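FAD-dependent oxidoreductase (PDB 3M9V) takes part in the biosynthesis of the sugar D-kijanose, probably as a flavin-dependent enzyme that oxidises a dTDP-linked sugar. Local coordinates at residues A[69-73]-A[115-119]; A[122-126]-A[236-240]; A[79-85]-A[315-319]; A[139-145]-A[178-184]; A[64-68]-A[105-110]. All coordinates share one frame; numbering follows the deposited sequence.

Interaction 1. Residues A[69-73]-A[115-119]; sequences VPAEL and EWRHG. With TYD (thymidine-5'-diphosphate), chain B.
R117 NH2 donates to E72 OE1 at 3.2 Å, the single polar bond between the loop segment 69-73 and the end of helix 96-118. The N-H points almost straight at the oxygen (162°), which lies in the guanidinium plane, yet the donor meets OE1 from above the carboxylate plane; NH2 to OE1 is the salt bridge's one contact. Beside it the indole of W116 has the largest share of the buried surface. With CG anti to the backbone N (chi1 -177°), the ring reaches the loop, where L73 CD1 sits over one face in a CH-pi contact, 4.0 Å from the centroid of the six-membered ring. E72 CB approaches W116 CH2 at 3.7 Å, and P70 CB lies 4.0 Å from W116 CZ3. That CZ3 overlies the rim of the R117 guanidinium, while W116 NE1 bonds weakly to E128. Replacing W116 with an alanine would probably open a gap beneath L73 and P70 and let the guanidinium turn more freely. Just before W116, E115 OE1 accepts from O3' of dTDP at 3.0 Å and pairs with R242. Apolar packing, with a long surface salt bridge, thus secures the loop to the helix presenting a nucleotide-binding carboxylate.

Interaction 2. Residues A[122-126]-A[236-240]; sequences RARTL and ADHVL
A123 and L240 make the closest apolar touch of this contact, CB to CD2 at 3.6 Å. Next to them L126 sends CD2 into the same patch, 4.2 Å from L240 CD2 and 4.1 Å from H238 CA, its CG held anti to the backbone N (chi1 168°). R122 works differently. Its chain bends at chi2 and chi3 and lays the guanidinium flat over the backbone: A236 O stands above one face, offset toward the rim, 3.4 Å from NE but too poorly angled for a hydrogen bond. The D237 carboxylate turns away and forms no salt bridge with it. Here helix 121-136 of the acyl-CoA dehydrogenase N-terminal domain packs against the turn that leads into strand 239-241, at the β-sheet of the middle region. A water bridges the two backbones, donating to R122 O at 2.8 Å and to D237 O at 2.9 Å. Further out, strand 196-202 steadies the second partner: H238 shares backbone bonds with V200, L240 does so with S198, and L126 itself rests on V200. The start of the helix is tied by D120 OD1, which accepts from A123 N. Beyond A123 lies E115 of the dTDP site.

Interaction 3. Residues A[79-85]-A[315-319]; sequences DRLYDVA and LTAAD
D319 offers both carboxylate oxygens to the first backbone N-H groups of helix 81-94: OD1 takes L81 N at 2.7 Å through its syn lone pair, and OD2 takes Y82 N at 2.9 Å, also on the syn side but somewhat out of plane. The positive end of the helix probably adds to the attraction. An asparagine in its place would set an NH2 where one oxygen now sits and would probably leave L81 N or Y82 N without an acceptor. Behind this polar grip the packing is tight. L315 CD1 presses on A85 CB at 3.3 Å, closer than usual van der Waals contact, while L315 CD2 lies 4.0 Å from L81 CB. The other side is looser and wet. One water donates to D319 OD1 and D79 O; a second donates to D319 OD2 at 2.6 Å and is weakly held by R80 NH1, itself 5.0 Å from OD2 and not salt-bridged to it. The ring of Y82 lies alongside T316, and Y82 OH is bonded to L16 N. Near this edge, T14 of a second subunit packs on T316. The two helix segments run roughly antiparallel (143°), joining N- and C-terminal domains, while L81 and V84 pack against L110 and L106 of helix 96-118.

Interaction 4. Residues A[139-145]-A[178-184]; sequences AVVCSGI and GTHFVIN
C142 and F181 pair across two parallel strands, and the cysteine can be followed outward from its backbone. CB lies 3.5 Å from F181 CD1 and nearly as close to CE1. SG, anti to the carbonyl carbon (chi1 -64°), then runs on to G178 CA at 3.8 Å and meets the phenyl ring obliquely, 4.6 Å from its centroid, as a sulfur-aromatic contact. At the start of the pairing, V140 O accepts from two successive backbone donors, T179 N and H180 N. T179 OG1 answers by accepting from V140 N at 2.7 Å in a nearly straight bond (167°), and the same hydroxyl is hydrogen-bonded to H180 ND1, lying in the plane of the imidazole. From C142 onward regular parallel β-pairing follows, in the mixed sheet of the acyl-CoA dehydrogenase middle region: C142 N to H180 O, V182 N to C142 O, G144 N to V182 O at 2.8 Å, and N184 N to G144 O. On the face bearing V141, S143, H180 and V182, V141 CG1 meets V182 CG2 at 3.9 Å, and R108 of helix 96-118 packs over the valines and bonds S143 OG. On the face of C142, F181 and I183, a CB at G144 would collide with I183 CD1, and the F181 ring meets F208. At the far end I145 CG2 touches N184 ND2 at 3.7 Å; N184 ND2 itself makes a weak hydrogen bond to a phosphate oxygen of dTDP, while I145 belongs to the FMN site of this protein, empty in this chain.

Interaction 5. Residues A[64-68]-A[105-110]; sequences LMGAT and QLSRGL
The carboxamide of Q105 has the methyl of M65 over one face, CE standing 3.3 Å from CD. The M65 chain, bent at chi2 and chi3, crosses the glutamine at about a right angle. At the amide edge NE2 donates to M65 O at 3.0 Å, nearly straight (170°) and in the amide plane, though it comes in tilted from the plane of the M65 carbonyl. NE2 also serves A139 O, and OE1 accepts from V141 N, so the buried amide is held against rotation by bonds at both ends. T68 makes the second polar link. Its OG1, between the backbone N and carbonyl carbon (chi1 52°), donates to L106 O at 2.7 Å, lying in that carbonyl's plane on a lone pair. T68 OG1 also comes within 3.3 Å of G109 CA; a CB there would collide with it, so the glycine lets loop and helix close up. L110 CD2 touches T68 CB at 4.0 Å, and L106 CD2 reaches A67 CB at 4.2 Å. The loop is wedged in the helical N-terminal domain: M65 packs on helix 53-61, A67 on helix 22-32, T68 and L106 on V84 of helix 81-94, while Q105 ties in A139 and the start of strand 141-147.

How the interactions relate
Helix 96-118 links several of them: interactions 1 and 5 both use it, their centres 12 Å apart. From interaction 5 it reaches the sheet of interaction 4, where Q105 OE1 lies 2.9 Å from V141 N, and it meets interaction 3 on another side, L110 CD1 lying 3.6 Å from L81 CD2. Interaction 1 touches interaction 2, with E115 OE2 3.6 Å from A123 CB. Interactions 2 and 3 are far apart, their nearest atoms about 17 Å from each other. The dTDP brings several together: E115 of interaction 1 hydrogen-bonds it and N184 of interaction 4 does so weakly, while the side chains of L240 and L110 lie about 6 Å from it and that of L81 about 8 Å.

Interaction 1. Residues A[69-73]-A[115-119]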
# COMPACT_ATOMS: atom_id res chain seq x y z
N VAL A 69 -4.13 36.36 19.09
CA VAL A 69 -5.02 37.46 19.46
C VAL A 69 -4.78 38.63 18.50
O VAL A 69 -3.64 38.93 18.17
CB VAL A 69 -4.75 37.91 20.92
CG1 VAL A 69 -5.56 39.17 21.24
CG2 VAL A 69 -5.10 36.76 21.88
N PRO A 70 -5.84 39.28 18.02
CA PRO A 70 -5.74 40.44 17.12
C PRO A 70 -4.75 41.49 17.65
O PRO A 70 -4.69 41.76 18.86
CB PRO A 70 -7.15 41.00 17.14
CG PRO A 70 -8.01 39.78 17.28
CD PRO A 70 -7.24 38.88 18.25
N ALA A 71 -3.92 42.07 16.79
CA ALA A 71 -3.06 43.15 17.26
C ALA A 71 -3.85 44.30 17.91
O ALA A 71 -3.38 44.90 18.87
CB ALA A 71 -2.14 43.66 16.15
N GLU A 72 -5.05 44.58 17.42
CA GLU A 72 -5.92 45.57 18.07
C GLU A 72 -5.97 45.33 19.57
O GLU A 72 -6.12 46.30 20.30
CB GLU A 72 -7.36 45.50 17.56
CG GLU A 72 -7.61 45.94 16.12
CD GLU A 72 -7.41 44.85 15.06
OE1 GLU A 72 -8.19 44.88 14.07
OE2 GLU A 72 -6.50 43.99 15.15
N LEU A 73 -5.86 44.09 20.05
CA LEU A 73 -6.05 43.83 21.47
C LEU A 73 -4.72 43.61 22.17
O LEU A 73 -4.71 43.23 23.34
CB LEU A 73 -7.02 42.68 21.73
CG LEU A 73 -8.40 42.95 21.14
CD1 LEU A 73 -9.33 41.80 21.39
CD2 LEU A 73 -9.01 44.16 21.83
N GLU A 115 -15.56 35.74 16.89
CA GLU A 115 -16.70 36.12 17.74
C GLU A 115 -16.64 37.62 18.04
O GLU A 115 -17.63 38.34 17.93
CB GLU A 115 -16.64 35.37 19.07
CG GLU A 115 -16.94 33.88 18.96
CD GLU A 115 -18.42 33.66 18.66
OE1 GLU A 115 -18.87 32.51 18.58
OE2 GLU A 115 -19.14 34.67 18.53
N TRP A 116 -15.46 38.08 18.43
CA TRP A 116 -15.18 39.48 18.67
C TRP A 116 -15.59 40.42 17.53
O TRP A 116 -16.20 41.46 17.77
CB TRP A 116 -13.70 39.66 19.02
CG TRP A 116 -13.32 41.08 19.37
CD1 TRP A 116 -13.84 41.82 20.40
CD2 TRP A 116 -12.38 41.93 18.70
NE1 TRP A 116 -13.27 43.06 20.41
CE2 TRP A 116 -12.38 43.17 19.38
CE3 TRP A 116 -11.52 41.76 17.61
CZ2 TRP A 116 -11.56 44.23 19.01
CZ3 TRP A 116 -10.72 42.82 17.23
CH2 TRP A 116 -10.75 44.04 17.93
N ARG A 117 -15.31 40.04 16.28
CA ARG A 117 -15.57 40.90 15.13
C ARG A 117 -16.97 40.69 14.56
O ARG A 117 -17.47 41.57 13.88
CB ARG A 117 -14.59 40.59 13.99
CG ARG A 117 -13.16 41.07 14.20
CD ARG A 117 -12.29 40.65 13.02
NE ARG A 117 -10.90 40.32 13.37
CZ ARG A 117 -9.92 41.20 13.49
NH1 ARG A 117 -8.68 40.82 13.78
NH2 ARG A 117 -10.16 42.50 13.31
N HIS A 118 -17.62 39.55 14.79
CA HIS A 118 -18.91 39.29 14.17
C HIS A 118 -20.00 38.83 15.12
O HIS A 118 -21.07 38.40 14.68
CB HIS A 118 -18.78 38.22 13.07
CG HIS A 118 -17.76 38.58 12.04
ND1 HIS A 118 -18.03 39.46 11.02
CD2 HIS A 118 -16.45 38.25 11.93
CE1 HIS A 118 -16.94 39.65 10.30
NE2 HIS A 118 -15.97 38.92 10.83
N GLY A 119 -19.73 38.83 16.42
CA GLY A 119 -20.76 38.35 17.34
C GLY A 119 -21.64 39.53 17.74
O GLY A 119 -21.31 40.68 17.45
PA TYD B . -16.57 25.18 17.01
O1A TYD B . -16.82 25.14 18.50
O2A TYD B . -15.51 24.30 16.37
O3A TYD B . -17.96 24.95 16.24
PB TYD B . -19.15 24.24 17.06
O1B TYD B . -18.44 23.15 17.84
O2B TYD B . -19.96 23.74 15.88
O3B TYD B . -19.73 25.39 17.87
O5' TYD B . -16.39 26.69 16.48
C5' TYD B . -17.43 27.66 16.53
C4' TYD B . -16.56 28.90 16.51
O4' TYD B . -15.95 29.07 15.23
C3' TYD B . -17.28 30.20 16.82
O3' TYD B . -16.68 30.57 18.06
C2' TYD B . -16.75 31.19 15.79
C1' TYD B . -15.71 30.45 14.95
N1 TYD B . -15.95 30.68 13.52
C2 TYD B . -14.97 31.08 12.72
O2 TYD B . -13.83 31.28 13.20
N3 TYD B . -15.21 31.29 11.41
C4 TYD B . -16.44 31.07 10.88
O4 TYD B . -16.64 31.27 9.66
C5 TYD B . -17.48 30.66 11.70
C5M TYD B . -18.88 30.40 11.22
C6 TYD B . -17.19 30.46 13.05

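Interaction 2. Residues A[122-126]-A[236-240]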
# COMPACT_ATOMS: atom_id res chain seq x y z
N ARG A 122 -23.04 40.45 23.40
CA ARG A 122 -22.75 39.49 24.46
C ARG A 122 -21.46 38.72 24.11
O ARG A 122 -20.51 38.71 24.89
CB ARG A 122 -23.94 38.55 24.69
CG ARG A 122 -23.91 37.87 26.06
CD ARG A 122 -24.36 36.41 26.03
NE ARG A 122 -25.75 36.22 26.43
CZ ARG A 122 -26.44 37.04 27.22
NH1 ARG A 122 -25.86 38.12 27.74
NH2 ARG A 122 -27.70 36.78 27.51
N ALA A 123 -21.44 38.11 22.93
CA ALA A 123 -20.26 37.39 22.42
C ALA A 123 -19.02 38.28 22.34
O ALA A 123 -17.95 37.91 22.86
CB ALA A 123 -20.57 36.79 21.06
N ARG A 124 -19.16 39.44 21.70
CA ARG A 124 -18.03 40.33 21.53
C ARG A 124 -17.37 40.75 22.84
O ARG A 124 -16.14 40.80 22.92
CB ARG A 124 -18.41 41.59 20.77
CG ARG A 124 -18.73 41.40 19.29
CD ARG A 124 -18.72 42.75 18.59
NE ARG A 124 -19.62 43.69 19.26
CZ ARG A 124 -20.92 43.80 19.01
NH1 ARG A 124 -21.66 44.69 19.66
NH2 ARG A 124 -21.50 43.03 18.10
N THR A 125 -18.18 41.08 23.83
CA THR A 125 -17.72 41.55 25.14
C THR A 125 -16.95 40.42 25.83
O THR A 125 -15.85 40.62 26.36
CB THR A 125 -18.91 41.86 26.09
OG1 THR A 125 -19.82 42.77 25.46
CG2 THR A 125 -18.44 42.48 27.38
N LEU A 126 -17.56 39.24 25.81
CA LEU A 126 -16.98 38.08 26.46
C LEU A 126 -15.70 37.65 25.75
O LEU A 126 -14.66 37.48 26.39
CB LEU A 126 -18.02 36.96 26.52
CG LEU A 126 -17.45 35.60 26.92
CD1 LEU A 126 -16.97 35.68 28.36
CD2 LEU A 126 -18.52 34.52 26.78
N ALA A 236 -25.49 34.37 32.88
CA ALA A 236 -26.02 34.44 31.52
C ALA A 236 -25.05 35.04 30.50
O ALA A 236 -25.04 34.67 29.32
CB ALA A 236 -27.34 35.23 31.51
N ASP A 237 -24.20 35.96 30.94
CA ASP A 237 -23.30 36.59 29.99
C ASP A 237 -22.00 35.80 29.83
O ASP A 237 -21.00 36.32 29.33
CB ASP A 237 -23.01 38.02 30.45
CG ASP A 237 -22.25 38.06 31.77
OD1 ASP A 237 -22.00 37.01 32.40
OD2 ASP A 237 -21.91 39.19 32.18
N HIS A 238 -22.00 34.57 30.32
CA HIS A 238 -20.87 33.67 30.09
C HIS A 238 -21.30 32.47 29.25
O HIS A 238 -20.65 31.42 29.25
CB HIS A 238 -20.30 33.19 31.41
CG HIS A 238 -19.49 34.24 32.09
ND1 HIS A 238 -18.68 33.98 33.17
CD2 HIS A 238 -19.37 35.56 31.83
CE1 HIS A 238 -18.08 35.10 33.54
NE2 HIS A 238 -18.48 36.07 32.74
N VAL A 239 -22.39 32.68 28.53
CA VAL A 239 -22.98 31.64 27.69
C VAL A 239 -23.19 32.17 26.27
O VAL A 239 -23.92 33.15 26.10
CB VAL A 239 -24.32 31.20 28.28
CG1 VAL A 239 -24.96 30.17 27.37
CG2 VAL A 239 -24.07 30.60 29.66
N LEU A 240 -22.53 31.55 25.28
CA LEU A 240 -22.86 31.82 23.88
C LEU A 240 -23.90 30.81 23.38
O LEU A 240 -23.58 29.66 23.12
CB LEU A 240 -21.60 31.75 23.02
CG LEU A 240 -20.28 32.39 23.48
CD1 LEU A 240 -19.12 31.51 23.02
CD2 LEU A 240 -20.03 33.80 22.96
O HOH W 1 -20.47 38.66 27.70

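Interaction 3. Residues A[79-85]-A[315-319]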
# COMPACT_ATOMS: atom_id res chain seq x y z
N ASP A 79 -2.98 35.54 12.04
CA ASP A 79 -4.35 35.24 11.66
C ASP A 79 -4.44 34.26 10.50
O ASP A 79 -5.56 33.99 10.08
CB ASP A 79 -5.09 36.53 11.29
CG ASP A 79 -4.55 37.14 10.02
OD1 ASP A 79 -3.45 36.79 9.54
OD2 ASP A 79 -5.26 38.00 9.48
N ARG A 80 -3.33 33.68 10.02
CA ARG A 80 -3.43 32.59 9.05
C ARG A 80 -3.33 31.20 9.69
O ARG A 80 -2.38 30.91 10.43
CB ARG A 80 -2.28 32.64 8.06
CG ARG A 80 -2.18 33.85 7.13
CD ARG A 80 -3.38 34.07 6.26
NE ARG A 80 -3.14 35.34 5.58
CZ ARG A 80 -2.56 35.47 4.39
NH1 ARG A 80 -2.20 34.40 3.69
NH2 ARG A 80 -2.39 36.67 3.86
N LEU A 81 -4.24 30.31 9.31
CA LEU A 81 -4.11 28.93 9.75
C LEU A 81 -2.78 28.33 9.28
O LEU A 81 -2.15 27.50 9.94
CB LEU A 81 -5.30 28.13 9.22
CG LEU A 81 -6.63 28.47 9.93
CD1 LEU A 81 -7.73 28.07 8.95
CD2 LEU A 81 -6.80 27.74 11.27
N TYR A 82 -2.39 28.72 8.08
CA TYR A 82 -1.17 28.19 7.50
C TYR A 82 -0.04 28.57 8.43
O TYR A 82 0.78 27.72 8.73
CB TYR A 82 -0.95 28.80 6.12
CG TYR A 82 0.24 28.25 5.36
CD1 TYR A 82 0.04 27.25 4.41
CD2 TYR A 82 1.52 28.74 5.58
CE1 TYR A 82 1.09 26.72 3.67
CE2 TYR A 82 2.59 28.21 4.84
CZ TYR A 82 2.34 27.22 3.90
OH TYR A 82 3.32 26.67 3.10
N ASP A 83 0.06 29.81 8.90
CA ASP A 83 1.19 30.10 9.77
C ASP A 83 1.10 29.44 11.13
O ASP A 83 2.16 29.15 11.70
CB ASP A 83 1.39 31.60 9.99
CG ASP A 83 1.92 32.27 8.74
OD1 ASP A 83 2.29 31.54 7.81
OD2 ASP A 83 1.99 33.51 8.69
N VAL A 84 -0.12 29.26 11.65
CA VAL A 84 -0.25 28.55 12.91
C VAL A 84 0.26 27.12 12.70
O VAL A 84 0.95 26.57 13.55
CB VAL A 84 -1.72 28.50 13.38
CG1 VAL A 84 -1.85 27.58 14.61
CG2 VAL A 84 -2.23 29.90 13.73
N ALA A 85 -0.07 26.51 11.56
CA ALA A 85 0.40 25.12 11.35
C ALA A 85 1.93 25.10 11.22
O ALA A 85 2.59 24.15 11.67
CB ALA A 85 -0.26 24.50 10.12
N LEU A 315 -4.40 23.96 3.98
CA LEU A 315 -4.32 25.12 4.86
C LEU A 315 -4.38 26.45 4.11
O LEU A 315 -5.05 27.40 4.54
CB LEU A 315 -3.09 25.05 5.78
CG LEU A 315 -3.30 23.98 6.85
CD1 LEU A 315 -1.98 23.53 7.43
CD2 LEU A 315 -4.22 24.47 7.98
N THR A 316 -3.73 26.51 2.95
CA THR A 316 -3.84 27.71 2.11
C THR A 316 -5.26 27.92 1.63
O THR A 316 -5.77 29.03 1.72
CB THR A 316 -2.96 27.54 0.88
OG1 THR A 316 -1.60 27.50 1.33
CG2 THR A 316 -3.15 28.71 -0.10
N ALA A 317 -5.89 26.85 1.13
CA ALA A 317 -7.26 26.91 0.69
C ALA A 317 -8.19 27.29 1.84
O ALA A 317 -9.13 28.06 1.64
CB ALA A 317 -7.67 25.58 0.10
N ALA A 318 -7.98 26.72 3.03
CA ALA A 318 -8.84 27.05 4.15
C ALA A 318 -8.73 28.53 4.53
O ALA A 318 -9.76 29.14 4.85
CB ALA A 318 -8.55 26.16 5.37
N ASP A 319 -7.53 29.10 4.50
CA ASP A 319 -7.30 30.52 4.80
C ASP A 319 -8.03 31.43 3.81
O ASP A 319 -8.66 32.41 4.22
CB ASP A 319 -5.80 30.83 4.78
CG ASP A 319 -5.11 30.57 6.11
OD1 ASP A 319 -5.81 30.59 7.15
OD2 ASP A 319 -3.87 30.36 6.15
O HOH W 2 -7.29 32.42 8.44
O HOH W 3 -2.64 31.07 3.98

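Interaction 4. Residues A[139-145]-A[178-184]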
# COMPACT_ATOMS: atom_id res chain seq x y z
N ALA A 139 -5.13 33.95 30.75
CA ALA A 139 -6.20 33.07 30.31
C ALA A 139 -5.63 31.92 29.47
O ALA A 139 -4.99 32.17 28.44
CB ALA A 139 -7.26 33.83 29.54
N VAL A 140 -5.87 30.68 29.90
CA VAL A 140 -5.43 29.49 29.15
C VAL A 140 -6.72 28.73 28.83
O VAL A 140 -7.41 28.25 29.73
CB VAL A 140 -4.41 28.64 29.95
CG1 VAL A 140 -4.06 27.29 29.30
CG2 VAL A 140 -3.14 29.46 30.20
N VAL A 141 -7.08 28.69 27.55
CA VAL A 141 -8.42 28.33 27.12
C VAL A 141 -8.53 26.93 26.50
O VAL A 141 -8.00 26.67 25.41
CB VAL A 141 -9.02 29.40 26.16
CG1 VAL A 141 -10.51 29.14 25.95
CG2 VAL A 141 -8.89 30.80 26.74
N CYS A 142 -9.20 26.03 27.20
CA CYS A 142 -9.38 24.64 26.79
C CYS A 142 -10.78 24.48 26.22
O CYS A 142 -11.64 25.33 26.48
CB CYS A 142 -9.26 23.72 28.00
SG CYS A 142 -7.63 23.78 28.70
N SER A 143 -10.99 23.41 25.45
CA SER A 143 -12.27 23.20 24.76
C SER A 143 -12.78 21.85 25.21
O SER A 143 -12.06 20.87 25.09
CB SER A 143 -12.09 23.16 23.24
OG SER A 143 -11.71 24.45 22.76
N GLY A 144 -13.98 21.80 25.78
CA GLY A 144 -14.51 20.53 26.28
C GLY A 144 -15.62 20.24 25.28
O GLY A 144 -16.71 20.84 25.33
N ILE A 145 -15.34 19.33 24.37
CA ILE A 145 -16.21 19.10 23.22
C ILE A 145 -17.00 17.81 23.37
O ILE A 145 -18.23 17.81 23.29
CB ILE A 145 -15.39 19.08 21.91
CG1 ILE A 145 -14.70 20.43 21.76
CG2 ILE A 145 -16.32 18.74 20.74
CD1 ILE A 145 -13.62 20.42 20.69
N GLY A 178 -5.48 24.82 32.49
CA GLY A 178 -6.55 25.60 31.87
C GLY A 178 -7.16 26.51 32.93
O GLY A 178 -7.27 26.10 34.08
N THR A 179 -7.54 27.72 32.56
CA THR A 179 -8.15 28.66 33.50
C THR A 179 -9.58 28.85 33.03
O THR A 179 -10.47 29.16 33.83
CB THR A 179 -7.47 30.05 33.46
OG1 THR A 179 -7.50 30.57 32.11
CG2 THR A 179 -6.04 29.92 33.96
N HIS A 180 -9.81 28.69 31.72
CA HIS A 180 -11.15 28.89 31.18
C HIS A 180 -11.47 27.74 30.24
O HIS A 180 -10.59 27.33 29.48
CB HIS A 180 -11.19 30.13 30.29
CG HIS A 180 -11.03 31.43 31.01
ND1 HIS A 180 -9.84 31.83 31.59
CD2 HIS A 180 -11.89 32.47 31.16
CE1 HIS A 180 -10.00 33.04 32.10
NE2 HIS A 180 -11.23 33.45 31.85
N PHE A 181 -12.71 27.25 30.26
CA PHE A 181 -13.07 26.03 29.52
C PHE A 181 -14.32 26.35 28.71
O PHE A 181 -15.39 26.63 29.30
CB PHE A 181 -13.32 24.87 30.49
CG PHE A 181 -12.10 24.45 31.24
CD1 PHE A 181 -11.36 23.34 30.83
CD2 PHE A 181 -11.64 25.20 32.31
CE1 PHE A 181 -10.21 22.97 31.52
CE2 PHE A 181 -10.48 24.86 32.99
CZ PHE A 181 -9.77 23.73 32.60
N VAL A 182 -14.19 26.35 27.39
CA VAL A 182 -15.35 26.52 26.53
C VAL A 182 -15.99 25.16 26.30
O VAL A 182 -15.31 24.23 25.88
CB VAL A 182 -14.95 27.14 25.18
CG1 VAL A 182 -16.16 27.34 24.27
CG2 VAL A 182 -14.28 28.46 25.40
N ILE A 183 -17.28 25.01 26.61
CA ILE A 183 -17.87 23.68 26.75
C ILE A 183 -19.01 23.61 25.75
O ILE A 183 -19.81 24.55 25.66
CB ILE A 183 -18.47 23.47 28.16
CG1 ILE A 183 -17.38 23.67 29.23
CG2 ILE A 183 -19.05 22.07 28.36
CD1 ILE A 183 -16.21 22.71 29.07
N ASN A 184 -19.08 22.53 24.98
CA ASN A 184 -20.22 22.37 24.10
C ASN A 184 -21.36 21.71 24.87
O ASN A 184 -21.22 20.60 25.38
CB ASN A 184 -19.85 21.49 22.91
CG ASN A 184 -18.94 22.21 21.94
OD1 ASN A 184 -18.47 23.32 22.19
ND2 ASN A 184 -18.70 21.57 20.79

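Interaction 5. Residues A[64-68]-A[105-110]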
# COMPACT_ATOMS: atom_id res chain seq x y z
N LEU A 64 3.52 34.35 24.03
CA LEU A 64 3.17 33.50 22.89
C LEU A 64 1.79 32.85 23.00
O LEU A 64 1.23 32.37 22.01
CB LEU A 64 4.27 32.47 22.62
CG LEU A 64 5.64 33.15 22.51
CD1 LEU A 64 6.78 32.17 22.43
CD2 LEU A 64 5.73 34.16 21.35
N MET A 65 1.24 32.84 24.21
CA MET A 65 -0.13 32.35 24.42
C MET A 65 -1.17 33.32 23.88
O MET A 65 -2.36 33.00 23.77
CB MET A 65 -0.33 31.94 25.88
CG MET A 65 0.48 30.72 26.31
SD MET A 65 -0.03 29.11 25.62
CE MET A 65 -1.54 28.72 26.49
N GLY A 66 -0.70 34.49 23.48
CA GLY A 66 -1.52 35.48 22.78
C GLY A 66 -1.17 35.67 21.32
O GLY A 66 -1.51 36.69 20.71
N ALA A 67 -0.50 34.69 20.72
CA ALA A 67 0.02 34.90 19.36
C ALA A 67 -1.10 35.15 18.36
O ALA A 67 -0.91 35.89 17.38
CB ALA A 67 0.88 33.68 18.87
N THR A 68 -2.24 34.49 18.55
CA THR A 68 -3.34 34.61 17.60
C THR A 68 -4.44 35.58 18.06
O THR A 68 -5.55 35.63 17.52
CB THR A 68 -3.96 33.23 17.27
OG1 THR A 68 -4.30 32.57 18.50
CG2 THR A 68 -2.96 32.32 16.52
N GLN A 105 -4.84 26.37 22.38
CA GLN A 105 -4.80 27.81 22.68
C GLN A 105 -4.80 28.68 21.42
O GLN A 105 -5.55 29.65 21.33
CB GLN A 105 -3.53 28.17 23.45
CG GLN A 105 -3.46 29.67 23.77
CD GLN A 105 -4.20 30.00 25.08
OE1 GLN A 105 -4.89 29.16 25.65
NE2 GLN A 105 -4.05 31.23 25.55
N LEU A 106 -3.91 28.36 20.48
CA LEU A 106 -3.78 29.17 19.27
C LEU A 106 -5.06 29.17 18.44
O LEU A 106 -5.47 30.20 17.91
CB LEU A 106 -2.58 28.77 18.40
CG LEU A 106 -1.25 28.85 19.16
CD1 LEU A 106 -0.08 28.77 18.19
CD2 LEU A 106 -1.13 30.15 19.90
N SER A 107 -5.70 28.02 18.28
CA SER A 107 -6.85 28.08 17.40
C SER A 107 -8.02 28.74 18.11
O SER A 107 -8.86 29.34 17.45
CB SER A 107 -7.28 26.68 16.96
OG SER A 107 -7.64 25.98 18.12
N ARG A 108 -8.11 28.62 19.44
CA ARG A 108 -9.11 29.40 20.18
C ARG A 108 -8.92 30.93 20.01
O ARG A 108 -9.89 31.68 19.93
CB ARG A 108 -9.17 28.91 21.63
CG ARG A 108 -10.28 29.47 22.51
CD ARG A 108 -11.69 29.27 21.97
NE ARG A 108 -12.10 27.88 22.08
CZ ARG A 108 -13.27 27.40 21.68
NH1 ARG A 108 -13.54 26.11 21.84
NH2 ARG A 108 -14.17 28.23 21.15
N GLY A 109 -7.67 31.38 19.87
CA GLY A 109 -7.39 32.78 19.52
C GLY A 109 -8.12 33.21 18.26
O GLY A 109 -8.71 34.30 18.17
N LEU A 110 -8.09 32.33 17.26
CA LEU A 110 -8.74 32.56 15.98
C LEU A 110 -10.25 32.49 16.03
O LEU A 110 -10.90 33.31 15.39
CB LEU A 110 -8.25 31.55 14.93
CG LEU A 110 -6.74 31.51 14.66
CD1 LEU A 110 -6.44 30.34 13.67
CD2 LEU A 110 -6.29 32.86 14.05